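Local atomic coordinates of carbonic anhydrase (Porphyridium purpureum, PDB entry 1DDZ), a protein that probably catalyses the reversible hydration of carbon dioxide to hydrogencarbonate and a proton, as a zinc-dependent carbonic anhydrase of the beta class. Residues E14-F17 with I18-A22; E186-H189 with N190-T194; S265-D268 with S269-K273. All blocks are in the same frame, centred on the assembly; numbering follows the deposited sequence.

Interaction 1: residues E14-F17 with I18-A22; sequences EKKF and IELEA
Four consecutive i to i+4 bonds run from Ile18 N to Glu14 O through to Glu21 N to Phe17 O, and the least straight of them, Leu20 N to Lys16 O, still has an N-H...O angle of 152°, which identifies residues 14-22 as regular alpha helix. The last of them, Glu21 N to Phe17 O, measures 2.8 Å. Among the side chains the main contact is a CH-pi interaction one turn apart: Leu20 CD1 stands over one face of the Phe17 ring, 3.9 Å from its centroid and 17° off the normal. The offset is toward the rim, with Leu20 CD1 3.8 Å from Phe17 CE1. Lys16 flanks the same leucine, its CE 4.0 Å from Leu20 CG. The lysine chain bends at chi2 (61°), and its aliphatic part passes the leucine while the ammonium group continues to a water. That water accepts from Lys16 NZ at 3.0 Å and donates to Glu19 OE1 at 2.7 Å, whereas NZ and OE1 themselves stay 4.7 Å apart. Outside these segments Phe17 stacks on His443, and Glu14 accepts from Ser11 N and forms a salt bridge with Arg410 of the second subunit. The chemistry implies an apolar patch of Phe17 and Leu20 against helix 426-447 and Val481, with the aliphatic part of Lys16 alongside; the water bridges two opposite charges, which probably still attract each other weakly across that gap.

Interaction 2: residues E186-H189 with N190-T194; sequences EQVH and NVCAT
Asn190, His189 and Gln187 carry this contact near the end of helix 172-193. His189 ND1 donates a weak hydrogen bond to Asn190 OD1 at 3.3 Å; the N-H...O angle of 171° makes it straight, and the oxygen lies at the ring edge, in its plane. The amide is turned 69° against the ring, so the two flat groups meet at an edge and do not stack. Asn190 has CG beside its own backbone N (chi1 -70°), which folds the amide back along the preceding turn, where CG comes 3.4 Å from Glu186 O. Gln187 runs alongside, its OE1 3.6 Å from Asn190 ND2. Each amide has its main partner on Cys102: Cys102 N donates to Gln187 OE1, and Cys102 O accepts from Asn190 ND2. A leucine in place of Asn190 would probably leave Cys102 O without its amide donor and His189 ND1 without its acceptor. Further on, Val191 O accepts twice, from Thr194 OG1 at 2.8 Å and from Thr194 N at 3.2 Å, while Thr194 also caps Val197 N. Val188 and Val191 pack on Val127 of strand 124-130, and the Gln187 side chain is about 11 Å from a zinc ion. The arrangement is that of a helix laid against the central sheet of the beta-carbonic anhydrase alpha/beta fold, closing at the N-cap of helix 195-202.

Interaction 3: residues S265-D268 with S269-K273; sequences SELD and STMEK
Leu267 and Met271 lie side by side one turn apart, just past a capping box that opens helix 266-279. Their contact is apolar: Leu267 CD2 is 3.8 Å from Met271 CG and 4.1 Å from Met271 SD, the two chains pointing the same way. The backbone joins the segments by helical bonds, Ser269 N to Ser265 O at 3.3 Å and Met271 N to Leu267 O at 2.9 Å, with Thr270 and Glu272 bonded in the same i to i+4 pattern.

The capping box sets the start of the helix. Ser265, the N-cap residue, gives its OG to Asp268 N in a weak bond of 3.3 Å, and in return Ser265 N donates to Asp268 OD2 at 3.1 Å. The return bond is possible because at chi1 -73° the Asp268 carboxylate swings to the amide side of its CA, back toward the N-terminal end. There its negative charge is likely to interact favourably with the positive end of the helix dipole.

A second shell fixes the helix start against the loop that contains Ser230, Ser231 and Asp232. Ser265 OG is also hydrogen-bonded to Asp232 OD1, Glu266 OE1 accepts from Ser231 N, and Thr270 OG1 pairs with Ser230 OG. On the buried side Leu267 and Met271 pack on His189 of helix 172-193, and Asp268 packs on Arg159 of the second subunit.

With CG on the far side from its carbonyl carbon (chi1 -64°), Met271 brings that atom to 3.3 Å from Leu267 O. In the capping box, Asp268 OD2 is approached by Ser265 N on its anti side, 27° out of the carboxylate plane.

Along the chain the contacts come in series, on helix 12-25, helix 172-193 and helix 266-279. Interactions 2 and 3 have centres about 11 Å apart and touch: His189 CD2 meets Met271 CG at 3.3 Å, and Leu267 CD1 lies 3.8 Å from Cys192 CB. Interaction 1 is on the opposite side of the chain's centre, its centre about 43 Å from that of interaction 2 and about 54 Å from that of interaction 3. Helix 266-279 packs on helix 172-193, which carries interaction 2, whereas helix 12-25, near the start of the chain, packs on helix 426-447 far along it. This is consistent with the N-terminal helix joining distant parts of the chain.

Interaction 1: residues E14-F17 with I18-A22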
loop_
_atom_site.group_PDB
_atom_site.type_symbol
_atom_site.label_atom_id
_atom_site.label_comp_id
_atom_site.label_asym_id
_atom_site.label_seq_id
_atom_site.Cartn_x
_atom_site.Cartn_y
_atom_site.Cartn_z
ATOM N N GLU A 14 3.593 -20.080 -16.606
ATOM C CA GLU A 14 5.046 -19.942 -16.733
ATOM C C GLU A 14 5.545 -20.361 -18.117
ATOM O O GLU A 14 6.321 -19.644 -18.748
ATOM C CB GLU A 14 5.755 -20.747 -15.629
ATOM C CG GLU A 14 6.126 -19.908 -14.387
ATOM C CD GLU A 14 6.023 -20.649 -13.042
ATOM O OE1 GLU A 14 5.962 -19.944 -12.003
ATOM O OE2 GLU A 14 6.008 -21.906 -13.012
ATOM N N LYS A 15 5.057 -21.494 -18.613
ATOM C CA LYS A 15 5.464 -21.983 -19.924
ATOM C C LYS A 15 5.027 -20.988 -20.972
ATOM O O LYS A 15 5.806 -20.590 -21.840
ATOM C CB LYS A 15 4.821 -23.333 -20.213
ATOM C CG LYS A 15 5.312 -24.449 -19.315
ATOM C CD LYS A 15 4.606 -25.721 -19.690
ATOM C CE LYS A 15 5.002 -26.876 -18.787
ATOM N NZ LYS A 15 4.121 -28.044 -19.100
ATOM N N LYS A 16 3.768 -20.576 -20.883
ATOM C CA LYS A 16 3.220 -19.601 -21.796
ATOM C C LYS A 16 4.096 -18.349 -21.882
ATOM O O LYS A 16 4.399 -17.867 -22.976
ATOM C CB LYS A 16 1.817 -19.209 -21.361
ATOM C CG LYS A 16 1.188 -18.144 -22.231
ATOM C CD LYS A 16 1.080 -18.661 -23.649
ATOM C CE LYS A 16 0.527 -17.617 -24.600
ATOM N NZ LYS A 16 0.072 -18.223 -25.890
ATOM N N PHE A 17 4.541 -17.822 -20.752
ATOM C CA PHE A 17 5.352 -16.626 -20.844
ATOM C C PHE A 17 6.746 -16.820 -21.407
ATOM O O PHE A 17 7.218 -15.958 -22.135
ATOM C CB PHE A 17 5.293 -15.774 -19.578
ATOM C CG PHE A 17 4.099 -14.849 -19.547
ATOM C CD1 PHE A 17 4.210 -13.540 -19.997
ATOM C CD2 PHE A 17 2.847 -15.321 -19.192
ATOM C CE1 PHE A 17 3.092 -12.720 -20.100
ATOM C CE2 PHE A 17 1.726 -14.510 -19.290
ATOM C CZ PHE A 17 1.847 -13.214 -19.747
ATOM N N ILE A 18 7.334 -17.997 -21.197
ATOM C CA ILE A 18 8.647 -18.301 -21.750
ATOM C C ILE A 18 8.491 -18.248 -23.274
ATOM O O ILE A 18 9.308 -17.672 -23.976
ATOM C CB ILE A 18 9.108 -19.694 -21.322
ATOM C CG1 ILE A 18 9.582 -19.657 -19.873
ATOM C CG2 ILE A 18 10.235 -20.180 -22.220
ATOM C CD1 ILE A 18 9.744 -21.033 -19.254
ATOM N N GLU A 19 7.374 -18.765 -23.758
ATOM C CA GLU A 19 7.050 -18.767 -25.180
ATOM C C GLU A 19 6.860 -17.322 -25.706
ATOM O O GLU A 19 7.351 -16.973 -26.775
ATOM C CB GLU A 19 5.760 -19.548 -25.351
ATOM C CG GLU A 19 5.540 -20.199 -26.673
ATOM C CD GLU A 19 4.451 -21.265 -26.577
ATOM O OE1 GLU A 19 3.439 -21.159 -27.309
ATOM O OE2 GLU A 19 4.599 -22.205 -25.760
ATOM N N LEU A 20 6.163 -16.485 -24.935
ATOM C CA LEU A 20 5.934 -15.098 -25.318
ATOM C C LEU A 20 7.239 -14.296 -25.308
ATOM O O LEU A 20 7.464 -13.427 -26.123
ATOM C CB LEU A 20 4.916 -14.458 -24.377
ATOM C CG LEU A 20 3.476 -14.928 -24.524
ATOM C CD1 LEU A 20 2.596 -14.159 -23.557
ATOM C CD2 LEU A 20 3.013 -14.725 -25.952
ATOM N N GLU A 21 8.115 -14.594 -24.377
ATOM C CA GLU A 21 9.378 -13.886 -24.317
ATOM C C GLU A 21 10.221 -14.173 -25.568
ATOM O O GLU A 21 10.833 -13.264 -26.139
ATOM C CB GLU A 21 10.152 -14.276 -23.065
ATOM C CG GLU A 21 11.404 -13.484 -22.940
ATOM C CD GLU A 21 12.223 -13.914 -21.767
ATOM O OE1 GLU A 21 13.445 -14.106 -21.964
ATOM O OE2 GLU A 21 11.655 -14.056 -20.654
ATOM N N ALA A 22 10.233 -15.430 -25.997
ATOM C CA ALA A 22 10.973 -15.836 -27.197
ATOM C C ALA A 22 10.427 -15.088 -28.416
ATOM O O ALA A 22 11.168 -14.536 -29.229
ATOM C CB ALA A 22 10.843 -17.327 -27.403
HETATM O O HOH W 1 2.615 -18.605 -27.364
HETATM O O HOH W 2 8.637 -14.844 -19.980
#

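Interaction 2: residues E186-H189 with N190-T194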
loop_
_atom_site.group_PDB
_atom_site.type_symbol
_atom_site.label_atom_id
_atom_site.label_comp_id
_atom_site.label_asym_id
_atom_site.label_seq_id
_atom_site.Cartn_x
_atom_site.Cartn_y
_atom_site.Cartn_z
ATOM N N GLU A 186 -11.671 15.922 0.449
ATOM C CA GLU A 186 -10.835 15.145 1.360
ATOM C C GLU A 186 -9.519 14.708 0.656
ATOM O O GLU A 186 -8.441 14.764 1.231
ATOM C CB GLU A 186 -11.644 13.940 1.850
ATOM C CG GLU A 186 -11.476 13.631 3.334
ATOM C CD GLU A 186 -11.728 14.844 4.253
ATOM O OE1 GLU A 186 -10.720 15.331 4.813
ATOM O OE2 GLU A 186 -12.907 15.285 4.424
ATOM N N GLN A 187 -9.602 14.310 -0.607
ATOM C CA GLN A 187 -8.401 13.917 -1.340
ATOM C C GLN A 187 -7.474 15.141 -1.522
ATOM O O GLN A 187 -6.267 15.035 -1.348
ATOM C CB GLN A 187 -8.759 13.247 -2.681
ATOM C CG GLN A 187 -9.722 12.036 -2.582
ATOM C CD GLN A 187 -9.464 11.135 -1.379
ATOM O OE1 GLN A 187 -8.344 10.714 -1.135
ATOM N NE2 GLN A 187 -10.504 10.873 -0.595
ATOM N N VAL A 188 -8.036 16.311 -1.805
ATOM C CA VAL A 188 -7.238 17.529 -1.935
ATOM C C VAL A 188 -6.493 17.744 -0.628
ATOM O O VAL A 188 -5.299 18.055 -0.614
ATOM C CB VAL A 188 -8.120 18.743 -2.244
ATOM C CG1 VAL A 188 -7.345 20.054 -2.027
ATOM C CG2 VAL A 188 -8.587 18.659 -3.679
ATOM N N HIS A 189 -7.186 17.550 0.488
ATOM C CA HIS A 189 -6.539 17.686 1.787
ATOM C C HIS A 189 -5.331 16.736 1.877
ATOM O O HIS A 189 -4.247 17.107 2.359
ATOM C CB HIS A 189 -7.515 17.337 2.923
ATOM C CG HIS A 189 -6.859 17.293 4.278
ATOM N ND1 HIS A 189 -6.317 16.137 4.807
ATOM C CD2 HIS A 189 -6.585 18.278 5.164
ATOM C CE1 HIS A 189 -5.721 16.423 5.957
ATOM N NE2 HIS A 189 -5.876 17.714 6.190
ATOM N N ASN A 190 -5.554 15.490 1.482
ATOM C CA ASN A 190 -4.517 14.465 1.523
ATOM C C ASN A 190 -3.327 14.819 0.625
ATOM O O ASN A 190 -2.177 14.635 1.017
ATOM C CB ASN A 190 -5.110 13.102 1.161
ATOM C CG ASN A 190 -6.035 12.576 2.243
ATOM O OD1 ASN A 190 -6.127 13.161 3.332
ATOM N ND2 ASN A 190 -6.700 11.469 1.972
ATOM N N VAL A 191 -3.593 15.357 -0.560
ATOM C CA VAL A 191 -2.494 15.740 -1.442
ATOM C C VAL A 191 -1.624 16.808 -0.767
ATOM O O VAL A 191 -0.406 16.677 -0.725
ATOM C CB VAL A 191 -3.018 16.255 -2.779
ATOM C CG1 VAL A 191 -1.880 16.836 -3.583
ATOM C CG2 VAL A 191 -3.694 15.130 -3.543
ATOM N N CYS A 192 -2.259 17.832 -0.187
ATOM C CA CYS A 192 -1.539 18.928 0.488
ATOM C C CYS A 192 -0.761 18.473 1.688
ATOM O O CYS A 192 0.257 19.078 2.027
ATOM C CB CYS A 192 -2.486 20.037 0.954
ATOM S SG CYS A 192 -3.500 20.732 -0.328
ATOM N N ALA A 193 -1.280 17.441 2.352
ATOM C CA ALA A 193 -0.678 16.883 3.547
ATOM C C ALA A 193 0.491 15.924 3.303
ATOM O O ALA A 193 1.211 15.613 4.254
ATOM C CB ALA A 193 -1.759 16.205 4.412
ATOM N N THR A 194 0.699 15.474 2.060
ATOM C CA THR A 194 1.810 14.560 1.761
ATOM C C THR A 194 3.142 15.217 2.077
ATOM O O THR A 194 3.273 16.452 1.989
ATOM C CB THR A 194 1.877 14.158 0.267
ATOM O OG1 THR A 194 2.088 15.331 -0.525
ATOM C CG2 THR A 194 0.600 13.426 -0.175
#

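Interaction 3: residues S265-D268 with S269-K273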
loop_
_atom_site.group_PDB
_atom_site.type_symbol
_atom_site.label_atom_id
_atom_site.label_comp_id
_atom_site.label_asym_id
_atom_site.label_seq_id
_atom_site.Cartn_x
_atom_site.Cartn_y
_atom_site.Cartn_z
ATOM N N SER A 265 -3.345 23.127 12.286
ATOM C CA SER A 265 -2.350 23.681 11.385
ATOM C C SER A 265 -2.982 24.641 10.384
ATOM O O SER A 265 -4.211 24.725 10.299
ATOM C CB SER A 265 -1.697 22.524 10.650
ATOM O OG SER A 265 -2.705 21.779 9.993
ATOM N N GLU A 266 -2.153 25.274 9.559
ATOM C CA GLU A 266 -2.665 26.176 8.535
ATOM C C GLU A 266 -3.532 25.382 7.587
ATOM O O GLU A 266 -4.535 25.878 7.110
ATOM C CB GLU A 266 -1.536 26.796 7.698
ATOM C CG GLU A 266 -0.564 27.723 8.418
ATOM C CD GLU A 266 0.595 28.208 7.504
ATOM O OE1 GLU A 266 0.491 28.110 6.255
ATOM O OE2 GLU A 266 1.627 28.686 8.045
ATOM N N LEU A 267 -3.142 24.142 7.298
ATOM C CA LEU A 267 -3.903 23.326 6.359
ATOM C C LEU A 267 -5.282 23.031 6.892
ATOM O O LEU A 267 -6.267 23.064 6.153
ATOM C CB LEU A 267 -3.185 22.006 6.075
ATOM C CG LEU A 267 -3.168 21.418 4.654
ATOM C CD1 LEU A 267 -3.111 19.889 4.739
ATOM C CD2 LEU A 267 -4.362 21.852 3.827
ATOM N N ASP A 268 -5.355 22.698 8.171
ATOM C CA ASP A 268 -6.642 22.404 8.807
ATOM C C ASP A 268 -7.611 23.578 8.604
ATOM O O ASP A 268 -8.738 23.400 8.157
ATOM C CB ASP A 268 -6.451 22.134 10.315
ATOM C CG ASP A 268 -5.805 20.773 10.609
ATOM O OD1 ASP A 268 -6.081 19.782 9.903
ATOM O OD2 ASP A 268 -5.029 20.678 11.580
ATOM N N SER A 269 -7.146 24.782 8.901
ATOM C CA SER A 269 -7.966 25.964 8.732
ATOM C C SER A 269 -8.383 26.172 7.286
ATOM O O SER A 269 -9.560 26.423 7.002
ATOM C CB SER A 269 -7.212 27.164 9.262
ATOM O OG SER A 269 -6.999 26.942 10.634
ATOM N N THR A 270 -7.429 26.028 6.369
ATOM C CA THR A 270 -7.689 26.170 4.940
ATOM C C THR A 270 -8.803 25.231 4.479
ATOM O O THR A 270 -9.738 25.643 3.761
ATOM C CB THR A 270 -6.412 25.865 4.132
ATOM O OG1 THR A 270 -5.420 26.853 4.416
ATOM C CG2 THR A 270 -6.704 25.898 2.652
ATOM N N MET A 271 -8.721 23.976 4.910
ATOM C CA MET A 271 -9.731 22.983 4.532
ATOM C C MET A 271 -11.096 23.269 5.132
ATOM O O MET A 271 -12.110 23.086 4.470
ATOM C CB MET A 271 -9.285 21.567 4.893
ATOM C CG MET A 271 -8.034 21.093 4.122
ATOM S SD MET A 271 -8.139 21.305 2.335
ATOM C CE MET A 271 -9.643 20.371 1.962
ATOM N N GLU A 272 -11.106 23.780 6.359
ATOM C CA GLU A 272 -12.329 24.151 7.076
ATOM C C GLU A 272 -13.047 25.200 6.233
ATOM O O GLU A 272 -14.234 25.085 5.945
ATOM C CB GLU A 272 -11.907 24.725 8.427
ATOM C CG GLU A 272 -13.000 25.079 9.408
ATOM C CD GLU A 272 -12.428 25.460 10.773
ATOM O OE1 GLU A 272 -12.512 24.616 11.695
ATOM O OE2 GLU A 272 -11.872 26.578 10.917
ATOM N N LYS A 273 -12.291 26.179 5.748
ATOM C CA LYS A 273 -12.844 27.224 4.879
ATOM C C LYS A 273 -13.420 26.662 3.580
ATOM O O LYS A 273 -14.521 27.034 3.198
ATOM C CB LYS A 273 -11.779 28.249 4.513
ATOM C CG LYS A 273 -12.354 29.482 3.837
ATOM C CD LYS A 273 -11.256 30.403 3.332
ATOM C CE LYS A 273 -11.727 31.859 3.315
ATOM N NZ LYS A 273 -13.085 32.086 2.708
#